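Local coordinates for ribosomal-protein-S5-alanine N-acetyltransferase (Vibrio fischeri, PDB 3IGR), which probably transfers an acetyl group from acetyl-CoA to the N-terminal alanine of ribosomal protein uS5, as a RimJ-type member of the GNAT acetyltransferases, at residues A[25-30]-A[100-105]; A[67-72]-A[81-86]; A[156-161]-A[171-176]. One frame throughout, in Å; residues are numbered along the deposited sequence.

Contact 1: A[25-30]-A[100-105]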
loop_
_atom_site.group_PDB
_atom_site.type_symbol
_atom_site.label_atom_id
_atom_site.label_comp_id
_atom_site.label_asym_id
_atom_site.label_seq_id
_atom_site.Cartn_x
_atom_site.Cartn_y
_atom_site.Cartn_z
ATOM N N ASN A 25 -15.011 27.243 -2.891
ATOM C CA ASN A 25 -13.833 27.697 -2.147
ATOM C C ASN A 25 -12.624 26.823 -2.422
ATOM O O ASN A 25 -11.517 27.325 -2.569
ATOM C CB ASN A 25 -14.105 27.746 -0.641
ATOM C CG ASN A 25 -15.081 28.829 -0.260
ATOM O OD1 ASN A 25 -15.374 29.728 -1.050
ATOM N ND2 ASN A 25 -15.589 28.758 0.961
ATOM N N TYR A 26 -12.847 25.516 -2.497
ATOM C CA TYR A 26 -11.771 24.568 -2.742
ATOM C C TYR A 26 -11.086 24.812 -4.092
ATOM O O TYR A 26 -9.860 24.786 -4.170
ATOM C CB TYR A 26 -12.274 23.121 -2.642
ATOM C CG TYR A 26 -11.308 22.108 -3.211
ATOM C CD1 TYR A 26 -10.213 21.667 -2.470
ATOM C CD2 TYR A 26 -11.484 21.589 -4.500
ATOM C CE1 TYR A 26 -9.316 20.765 -2.997
ATOM C CE2 TYR A 26 -10.597 20.671 -5.028
ATOM C CZ TYR A 26 -9.518 20.260 -4.273
ATOM O OH TYR A 26 -8.638 19.344 -4.798
ATOM N N PHE A 27 -11.860 25.023 -5.153
ATOM C CA PHE A 27 -11.245 25.200 -6.461
ATOM C C PHE A 27 -10.659 26.592 -6.575
ATOM O O PHE A 27 -9.627 26.798 -7.207
ATOM C CB PHE A 27 -12.223 24.872 -7.602
ATOM C CG PHE A 27 -12.423 23.388 -7.801
ATOM C CD1 PHE A 27 -11.367 22.589 -8.234
ATOM C CD2 PHE A 27 -13.644 22.789 -7.525
ATOM C CE1 PHE A 27 -11.526 21.211 -8.403
ATOM C CE2 PHE A 27 -13.815 21.409 -7.690
ATOM C CZ PHE A 27 -12.752 20.620 -8.135
HETATM N N MSE A 28 -11.295 27.541 -5.905
HETATM C CA MSE A 28 -10.811 28.902 -5.919
HETATM C C MSE A 28 -9.502 28.986 -5.128
HETATM O O MSE A 28 -8.594 29.711 -5.512
HETATM C CB MSE A 28 -11.909 29.814 -5.391
HETATM C CG MSE A 28 -11.462 31.088 -4.829
HETATM SE SE MSE A 28 -13.023 32.189 -4.533
HETATM C CE MSE A 28 -14.282 30.898 -3.785
ATOM N N ARG A 29 -9.412 28.202 -4.052
ATOM C CA ARG A 29 -8.210 28.094 -3.215
ATOM C C ARG A 29 -7.034 27.478 -3.983
ATOM O O ARG A 29 -5.899 27.943 -3.876
ATOM C CB ARG A 29 -8.527 27.268 -1.953
ATOM C CG ARG A 29 -7.454 27.239 -0.876
ATOM C CD ARG A 29 -8.025 26.892 0.525
ATOM N NE ARG A 29 -8.241 25.457 0.689
ATOM C CZ ARG A 29 -9.431 24.845 0.684
ATOM N NH1 ARG A 29 -10.563 25.529 0.545
ATOM N NH2 ARG A 29 -9.489 23.531 0.832
ATOM N N ASN A 30 -7.314 26.444 -4.774
ATOM C CA ASN A 30 -6.275 25.738 -5.510
ATOM C C ASN A 30 -6.143 26.104 -6.999
ATOM O O ASN A 30 -5.451 25.407 -7.747
ATOM C CB ASN A 30 -6.458 24.225 -5.333
ATOM C CG ASN A 30 -6.214 23.779 -3.916
ATOM O OD1 ASN A 30 -5.085 23.500 -3.538
ATOM N ND2 ASN A 30 -7.275 23.711 -3.120
ATOM N N GLY A 100 -11.087 10.854 -12.173
ATOM C CA GLY A 100 -10.213 12.044 -12.100
ATOM C C GLY A 100 -10.215 12.514 -10.653
ATOM O O GLY A 100 -11.240 12.419 -9.976
ATOM N N TYR A 101 -9.092 13.018 -10.166
ATOM C CA TYR A 101 -9.004 13.396 -8.740
ATOM C C TYR A 101 -8.102 14.601 -8.551
ATOM O O TYR A 101 -7.266 14.907 -9.402
ATOM C CB TYR A 101 -8.490 12.234 -7.861
ATOM C CG TYR A 101 -7.321 11.508 -8.478
ATOM C CD1 TYR A 101 -7.528 10.345 -9.203
ATOM C CD2 TYR A 101 -6.013 12.007 -8.370
ATOM C CE1 TYR A 101 -6.488 9.684 -9.806
ATOM C CE2 TYR A 101 -4.958 11.354 -8.958
ATOM C CZ TYR A 101 -5.204 10.189 -9.677
ATOM O OH TYR A 101 -4.192 9.510 -10.289
ATOM N N SER A 102 -8.264 15.263 -7.412
ATOM C CA SER A 102 -7.402 16.367 -7.047
ATOM C C SER A 102 -7.316 16.437 -5.532
ATOM O O SER A 102 -8.177 15.897 -4.815
ATOM C CB SER A 102 -7.933 17.699 -7.623
ATOM O OG SER A 102 -9.172 18.053 -7.024
ATOM N N LEU A 103 -6.262 17.090 -5.062
ATOM C CA LEU A 103 -6.015 17.296 -3.644
ATOM C C LEU A 103 -5.501 18.701 -3.418
ATOM O O LEU A 103 -4.720 19.232 -4.224
ATOM C CB LEU A 103 -4.993 16.282 -3.129
ATOM C CG LEU A 103 -4.787 16.163 -1.608
ATOM C CD1 LEU A 103 -6.033 15.647 -0.931
ATOM C CD2 LEU A 103 -3.625 15.237 -1.329
ATOM N N ASP A 104 -5.965 19.303 -2.327
ATOM C CA ASP A 104 -5.477 20.593 -1.862
ATOM C C ASP A 104 -3.957 20.562 -1.718
ATOM O O ASP A 104 -3.419 19.579 -1.233
ATOM C CB ASP A 104 -6.142 20.929 -0.531
ATOM C CG ASP A 104 -5.850 22.342 -0.082
ATOM O OD1 ASP A 104 -6.680 23.230 -0.365
ATOM O OD2 ASP A 104 -4.782 22.567 0.520
ATOM N N SER A 105 -3.266 21.623 -2.143
ATOM C CA SER A 105 -1.789 21.614 -2.154
ATOM C C SER A 105 -1.149 21.599 -0.759
ATOM O O SER A 105 -0.010 21.162 -0.604
ATOM C CB SER A 105 -1.213 22.770 -2.994
ATOM O OG SER A 105 -1.454 24.008 -2.367
#

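Contact 2: A[67-72]-A[81-86]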
loop_
_atom_site.group_PDB
_atom_site.type_symbol
_atom_site.label_atom_id
_atom_site.label_comp_id
_atom_site.label_asym_id
_atom_site.label_seq_id
_atom_site.Cartn_x
_atom_site.Cartn_y
_atom_site.Cartn_z
ATOM N N ALA A 67 -23.143 8.890 -12.584
ATOM C CA ALA A 67 -21.915 9.595 -12.221
ATOM C C ALA A 67 -21.805 9.701 -10.707
ATOM O O ALA A 67 -22.813 9.737 -10.009
ATOM C CB ALA A 67 -21.875 10.994 -12.851
ATOM N N PHE A 68 -20.582 9.745 -10.207
ATOM C CA PHE A 68 -20.349 9.722 -8.763
ATOM C C PHE A 68 -19.215 10.697 -8.485
ATOM O O PHE A 68 -18.039 10.444 -8.810
ATOM C CB PHE A 68 -20.032 8.291 -8.285
ATOM C CG PHE A 68 -21.092 7.279 -8.680
ATOM C CD1 PHE A 68 -22.238 7.100 -7.899
ATOM C CD2 PHE A 68 -20.975 6.547 -9.853
ATOM C CE1 PHE A 68 -23.226 6.194 -8.274
ATOM C CE2 PHE A 68 -21.968 5.633 -10.240
ATOM C CZ PHE A 68 -23.088 5.461 -9.456
ATOM N N TYR A 69 -19.582 11.857 -7.957
ATOM C CA TYR A 69 -18.599 12.883 -7.706
ATOM C C TYR A 69 -18.378 12.902 -6.203
ATOM O O TYR A 69 -19.267 13.304 -5.458
ATOM C CB TYR A 69 -19.094 14.233 -8.229
ATOM C CG TYR A 69 -18.031 15.296 -8.280
ATOM C CD1 TYR A 69 -17.562 15.772 -9.501
ATOM C CD2 TYR A 69 -17.479 15.824 -7.100
ATOM C CE1 TYR A 69 -16.581 16.751 -9.555
ATOM C CE2 TYR A 69 -16.498 16.801 -7.144
ATOM C CZ TYR A 69 -16.060 17.270 -8.378
ATOM O OH TYR A 69 -15.083 18.239 -8.438
ATOM N N PHE A 70 -17.220 12.418 -5.759
ATOM C CA PHE A 70 -16.904 12.394 -4.332
ATOM C C PHE A 70 -16.072 13.594 -3.907
ATOM O O PHE A 70 -15.221 14.072 -4.666
ATOM C CB PHE A 70 -16.094 11.160 -3.977
ATOM C CG PHE A 70 -16.853 9.869 -4.059
ATOM C CD1 PHE A 70 -17.472 9.342 -2.919
ATOM C CD2 PHE A 70 -16.898 9.157 -5.259
ATOM C CE1 PHE A 70 -18.150 8.128 -2.974
ATOM C CE2 PHE A 70 -17.589 7.946 -5.340
ATOM C CZ PHE A 70 -18.209 7.422 -4.191
ATOM N N VAL A 71 -16.294 14.048 -2.681
ATOM C CA VAL A 71 -15.397 15.031 -2.047
ATOM C C VAL A 71 -14.676 14.418 -0.831
ATOM O O VAL A 71 -15.187 13.486 -0.190
ATOM C CB VAL A 71 -16.122 16.336 -1.635
ATOM C CG1 VAL A 71 -16.541 17.136 -2.885
ATOM C CG2 VAL A 71 -17.323 16.073 -0.715
ATOM N N VAL A 72 -13.478 14.920 -0.554
ATOM C CA VAL A 72 -12.741 14.538 0.633
ATOM C C VAL A 72 -12.847 15.718 1.614
ATOM O O VAL A 72 -12.500 16.853 1.271
ATOM C CB VAL A 72 -11.262 14.254 0.341
ATOM C CG1 VAL A 72 -10.561 13.822 1.639
ATOM C CG2 VAL A 72 -11.100 13.201 -0.755
ATOM N N ILE A 81 -11.078 19.233 0.817
ATOM C CA ILE A 81 -9.641 19.262 0.531
ATOM C C ILE A 81 -9.251 18.329 -0.611
ATOM O O ILE A 81 -8.070 18.106 -0.866
ATOM C CB ILE A 81 -8.806 18.911 1.785
ATOM C CG1 ILE A 81 -9.129 17.480 2.241
ATOM C CG2 ILE A 81 -9.075 19.952 2.882
ATOM C CD1 ILE A 81 -7.935 16.614 2.553
ATOM N N GLY A 82 -10.249 17.799 -1.312
ATOM C CA GLY A 82 -9.986 16.873 -2.418
ATOM C C GLY A 82 -11.264 16.416 -3.079
ATOM O O GLY A 82 -12.355 16.614 -2.538
ATOM N N THR A 83 -11.117 15.813 -4.262
ATOM C CA THR A 83 -12.238 15.314 -5.032
ATOM C C THR A 83 -11.813 14.015 -5.711
ATOM O O THR A 83 -10.631 13.816 -6.009
ATOM C CB THR A 83 -12.683 16.312 -6.156
ATOM O OG1 THR A 83 -11.595 16.512 -7.055
ATOM C CG2 THR A 83 -13.139 17.672 -5.594
ATOM N N VAL A 84 -12.768 13.127 -5.929
ATOM C CA VAL A 84 -12.534 11.928 -6.746
ATOM C C VAL A 84 -13.792 11.808 -7.563
ATOM O O VAL A 84 -14.875 11.624 -7.007
ATOM C CB VAL A 84 -12.287 10.630 -5.907
ATOM C CG1 VAL A 84 -11.946 9.454 -6.812
ATOM C CG2 VAL A 84 -11.128 10.824 -4.902
ATOM N N SER A 85 -13.662 11.953 -8.879
ATOM C CA SER A 85 -14.838 12.032 -9.746
ATOM C C SER A 85 -14.862 10.865 -10.715
ATOM O O SER A 85 -13.922 10.682 -11.479
ATOM C CB SER A 85 -14.827 13.341 -10.525
ATOM O OG SER A 85 -15.863 13.338 -11.498
ATOM N N TYR A 86 -15.937 10.080 -10.680
ATOM C CA TYR A 86 -16.146 8.986 -11.644
ATOM C C TYR A 86 -17.173 9.477 -12.655
ATOM O O TYR A 86 -18.313 9.794 -12.295
ATOM C CB TYR A 86 -16.606 7.702 -10.948
ATOM C CG TYR A 86 -15.572 7.201 -9.978
ATOM C CD1 TYR A 86 -14.555 6.350 -10.399
ATOM C CD2 TYR A 86 -15.567 7.635 -8.643
ATOM C CE1 TYR A 86 -13.586 5.903 -9.508
ATOM C CE2 TYR A 86 -14.593 7.196 -7.746
ATOM C CZ TYR A 86 -13.606 6.333 -8.196
ATOM O OH TYR A 86 -12.627 5.913 -7.353
#

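Contact 3: A[156-161]-A[171-176]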
loop_
_atom_site.group_PDB
_atom_site.type_symbol
_atom_site.label_atom_id
_atom_site.label_comp_id
_atom_site.label_asym_id
_atom_site.label_seq_id
_atom_site.Cartn_x
_atom_site.Cartn_y
_atom_site.Cartn_z
ATOM N N GLU A 156 -1.699 0.953 -20.086
ATOM C CA GLU A 156 -2.201 0.361 -21.328
ATOM C C GLU A 156 -1.547 0.939 -22.569
ATOM O O GLU A 156 -1.607 0.334 -23.637
ATOM C CB GLU A 156 -3.708 0.566 -21.433
ATOM C CG GLU A 156 -4.449 -0.196 -20.369
ATOM C CD GLU A 156 -5.931 -0.224 -20.587
ATOM O OE1 GLU A 156 -6.483 0.706 -21.214
ATOM O OE2 GLU A 156 -6.543 -1.181 -20.104
ATOM N N GLY A 157 -0.960 2.132 -22.423
ATOM C CA GLY A 157 -0.325 2.838 -23.532
ATOM C C GLY A 157 -0.147 4.322 -23.289
ATOM O O GLY A 157 -0.155 4.801 -22.154
ATOM N N GLU A 158 0.036 5.047 -24.376
ATOM C CA GLU A 158 0.240 6.475 -24.300
ATOM C C GLU A 158 -0.466 7.158 -25.450
ATOM O O GLU A 158 -0.342 6.748 -26.625
ATOM C CB GLU A 158 1.732 6.836 -24.330
ATOM C CG GLU A 158 1.933 8.341 -24.108
ATOM C CD GLU A 158 3.372 8.759 -23.934
ATOM O OE1 GLU A 158 3.625 9.977 -23.898
ATOM O OE2 GLU A 158 4.250 7.882 -23.832
ATOM N N ALA A 159 -1.222 8.188 -25.103
ATOM C CA ALA A 159 -1.900 9.000 -26.092
ATOM C C ALA A 159 -1.169 10.332 -26.246
ATOM O O ALA A 159 -1.188 11.180 -25.346
ATOM C CB ALA A 159 -3.356 9.202 -25.688
ATOM N N LYS A 160 -0.477 10.495 -27.372
ATOM C CA LYS A 160 0.217 11.756 -27.631
ATOM C C LYS A 160 -0.797 12.901 -27.763
ATOM O O LYS A 160 -1.896 12.703 -28.306
ATOM C CB LYS A 160 1.072 11.651 -28.890
ATOM C CG LYS A 160 2.201 10.623 -28.769
ATOM C CD LYS A 160 3.434 11.238 -28.128
ATOM C CE LYS A 160 4.481 10.176 -27.779
ATOM N NZ LYS A 160 5.112 9.611 -29.002
ATOM N N LYS A 161 -0.417 14.085 -27.271
ATOM C CA LYS A 161 -1.175 15.322 -27.532
ATOM C C LYS A 161 -2.667 15.089 -27.254
ATOM O O LYS A 161 -3.532 15.268 -28.110
ATOM C CB LYS A 161 -0.912 15.798 -28.962
ATOM C CG LYS A 161 0.600 16.082 -29.223
ATOM C CD LYS A 161 0.847 16.456 -30.662
ATOM C CE LYS A 161 2.323 16.675 -30.939
ATOM N NZ LYS A 161 2.653 16.044 -32.262
ATOM N N ASP A 171 0.733 15.068 -23.823
ATOM C CA ASP A 171 0.790 13.614 -23.835
ATOM C C ASP A 171 0.212 13.073 -22.502
ATOM O O ASP A 171 0.363 13.709 -21.451
ATOM C CB ASP A 171 2.257 13.136 -24.005
ATOM C CG ASP A 171 2.882 13.520 -25.361
ATOM O OD1 ASP A 171 2.194 14.065 -26.249
ATOM O OD2 ASP A 171 4.086 13.249 -25.561
ATOM N N HIS A 172 -0.473 11.925 -22.549
ATOM C CA HIS A 172 -0.955 11.265 -21.336
ATOM C C HIS A 172 -0.711 9.781 -21.391
ATOM O O HIS A 172 -0.897 9.157 -22.450
ATOM C CB HIS A 172 -2.460 11.443 -21.171
ATOM C CG HIS A 172 -2.860 12.797 -20.683
ATOM N ND1 HIS A 172 -3.592 12.985 -19.535
ATOM C CD2 HIS A 172 -2.655 14.026 -21.206
ATOM C CE1 HIS A 172 -3.826 14.273 -19.366
ATOM N NE2 HIS A 172 -3.273 14.928 -20.372
ATOM N N ILE A 173 -0.326 9.220 -20.247
ATOM C CA ILE A 173 -0.252 7.778 -20.074
ATOM C C ILE A 173 -1.656 7.246 -19.853
ATOM O O ILE A 173 -2.402 7.803 -19.062
ATOM C CB ILE A 173 0.654 7.388 -18.867
ATOM C CG1 ILE A 173 2.049 8.019 -18.998
ATOM C CG2 ILE A 173 0.738 5.882 -18.724
ATOM C CD1 ILE A 173 2.836 7.587 -20.231
ATOM N N LEU A 174 -2.030 6.190 -20.558
ATOM C CA LEU A 174 -3.344 5.583 -20.339
ATOM C C LEU A 174 -3.175 4.390 -19.410
ATOM O O LEU A 174 -2.305 3.539 -19.625
ATOM C CB LEU A 174 -3.990 5.139 -21.664
ATOM C CG LEU A 174 -3.950 6.152 -22.825
ATOM C CD1 LEU A 174 -4.311 5.504 -24.142
ATOM C CD2 LEU A 174 -4.849 7.329 -22.528
ATOM N N THR A 175 -3.997 4.335 -18.378
ATOM C CA THR A 175 -3.930 3.239 -17.416
ATOM C C THR A 175 -5.321 2.746 -17.069
ATOM O O THR A 175 -6.325 3.460 -17.278
ATOM C CB THR A 175 -3.186 3.641 -16.098
ATOM O OG1 THR A 175 -4.045 4.446 -15.270
ATOM C CG2 THR A 175 -1.907 4.399 -16.384
ATOM N N SER A 176 -5.403 1.526 -16.543
ATOM C CA SER A 176 -6.694 1.035 -16.096
ATOM C C SER A 176 -6.558 0.035 -14.962
ATOM O O SER A 176 -5.492 -0.530 -14.734
ATOM C CB SER A 176 -7.465 0.406 -17.257
ATOM O OG SER A 176 -6.909 -0.860 -17.533
#

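Contact 1: A[25-30]-A[100-105]
Asp104, just past the end of strand 96-103, and Asn30, just past helix 20-29, form the polar heart of this contact. Of the Asp104 carboxylate, OD1 does the work on this side. Arg29 NE meets Asp104 OD1 at 2.9 Å on the syn side, tilted out of the carboxylate plane, in a salt bridge with a bent N-H...O angle of 130°, and NH2 adds only a weak bond. Asn30 ND2 comes to Asp104 OD1, also at 2.9 Å, from above the opposite face of the carboxylate, the amide standing perpendicular to it. Arg29 NH2 has a second partner in the carbonyl of Ile80, and Asp104 OD2 takes the backbone N-H of Glu106.

Both ends of the Asn30 amide are used, which fixes its rotation. Asn30 ND2 also donates back to Tyr26 O, in the helix that precedes it, an oxygen that already receives the backbone N-H of Asn30, while Asn30 OD1 accepts from Ser105 N at 3.0 Å.

The hydroxyl pair is separate. With CG of Tyr26 anti to its backbone N (chi1 166°), the far end of the ring reaches Ser102, and Tyr26 OH lies 2.6 Å from Ser102 OG in a hydrogen bond. Ser102 OG is bonded in turn to Thr83 OG1 of the neighbouring strand.

Apolar packing is slight: Tyr26 CE1 approaches Asp104 CB at 4.0 Å, with the backbone N of Asp104 at the ring's edge. Such a side-chain network, tying the C-terminal end of a helix to the end of a strand, joins helix 20-29 to the central sheet of the GNAT fold.

Contact 2: A[67-72]-A[81-86]
An antiparallel beta hairpin in the central sheet of the GNAT fold brings strand 68-74 against strand 79-90, with a classic beta bulge where Ile81 and Gly82 both face Val72. Phe68 and Tyr86 form a hydrogen-bonded pair, as do Phe70 and Val84, where Phe70 N reaches Val84 O at 2.8 Å. At the bulge Val72 N donates to Gly82 O, and Val72 O receives Ile81 N at 2.8 Å, almost in line with the carbonyl bond. Beside it, Val72 CG1 packs on Ile81 CD1 at 3.9 Å.

Phe68, Phe70, Val72, Val84 and Tyr86 share the face covered by helix 112-126. There Phe70 CE2 comes within 3.9 Å of Tyr86 CD2, which lies at the edge of the Phe70 ring. Tyr86 OH is bonded to Thr120 OG1 of that helix.

Tyr69, Val71, Thr83 and Ser85 turn to the other face, toward helix 20-29. A chi1 of -168° swings the Tyr69 ring to the side of its own carbonyl carbon and across to the partner strand, bringing Tyr69 CD1 to Ser85 OG at 3.6 Å and Tyr69 OH to Thr83 CG2 at 3.5 Å. These are van der Waals contacts; the Thr83 hydroxyl is engaged by Ser102 OG. The backbone bonds thus set the register, while the mostly buried side chains join the hairpin to helices on its two faces.

Contact 3: A[156-161]-A[171-176]
A classic beta bulge opens this antiparallel strand pair near the C-terminal end of the chain, where strand 154-162 borders strand 168-178 in the C-terminal part of the GNAT sheet. Glu156 and Gly157 together face Leu174. Leu174 O accepts from Glu156 N at 2.7 Å and, more weakly, from Gly157 N; Leu174 N returns a bond to Gly157 O. Past the bulge the ladder continues through Glu158 and Ile173 to Ala159 and His172, before the corner at 160-161. Ala159 and His172 form a hydrogen-bonded pair, with Ala159 N 2.8 Å from His172 O.

On the face shared by Ala159, His172 and Leu174, the apolar touch is between Ala159 CB and Leu174 CD2 at 4.0 Å. The His172 ring meets that of Tyr162 and rests against Ala136 of the next strand.

On the other face, with Ile173, the Glu158 chain is fully extended, and Glu158 CG comes to 4.1 Å from Ile173 CD1. Glu158 OE1 ends 3.7 Å from Asp171 OD2, two acidic groups with their planes steeply inclined, so one pKa may be raised. Neighbouring lysines may ease this: Lys160 bends at chi2 and crosses Asp171 obliquely, CD touching its carboxylate, though its ammonium stays too far off for a salt bridge.

Each end of the pair carries a side-chain bond. Where the first strand turns a corner, Asp171 OD1 accepts from Lys161 N on its anti side at 2.8 Å. At the bulge end, the Glu156 carboxylate is shared: OE1 makes a salt bridge with Arg132, while Ser176 OG donates to Glu156 OE2 at 2.6 Å from well above the carboxylate plane.

How the contacts relate
Contacts 1 and 2 adjoin, their centres about 11 Å apart, because strand 79-90 of the hairpin is also the neighbour of strand 96-103. Gly100 O lies 2.7 Å from Ser85 N and Asp104 N 2.8 Å from Ile81 O, both probable hydrogen bonds, so the bulge of contact 2 sits beside the polar cluster of contact 1. Contact 3 stands apart in the same sheet, its centre about 24 Å from that of contact 1 and 22 Å from that of contact 2. Between them run the parallel neighbours 96-103 and 132-137; in GNAT enzymes acetyl-CoA typically binds where such a pair splays apart, probably with contacts 1 and 2 on one side here and contact 3 on the other.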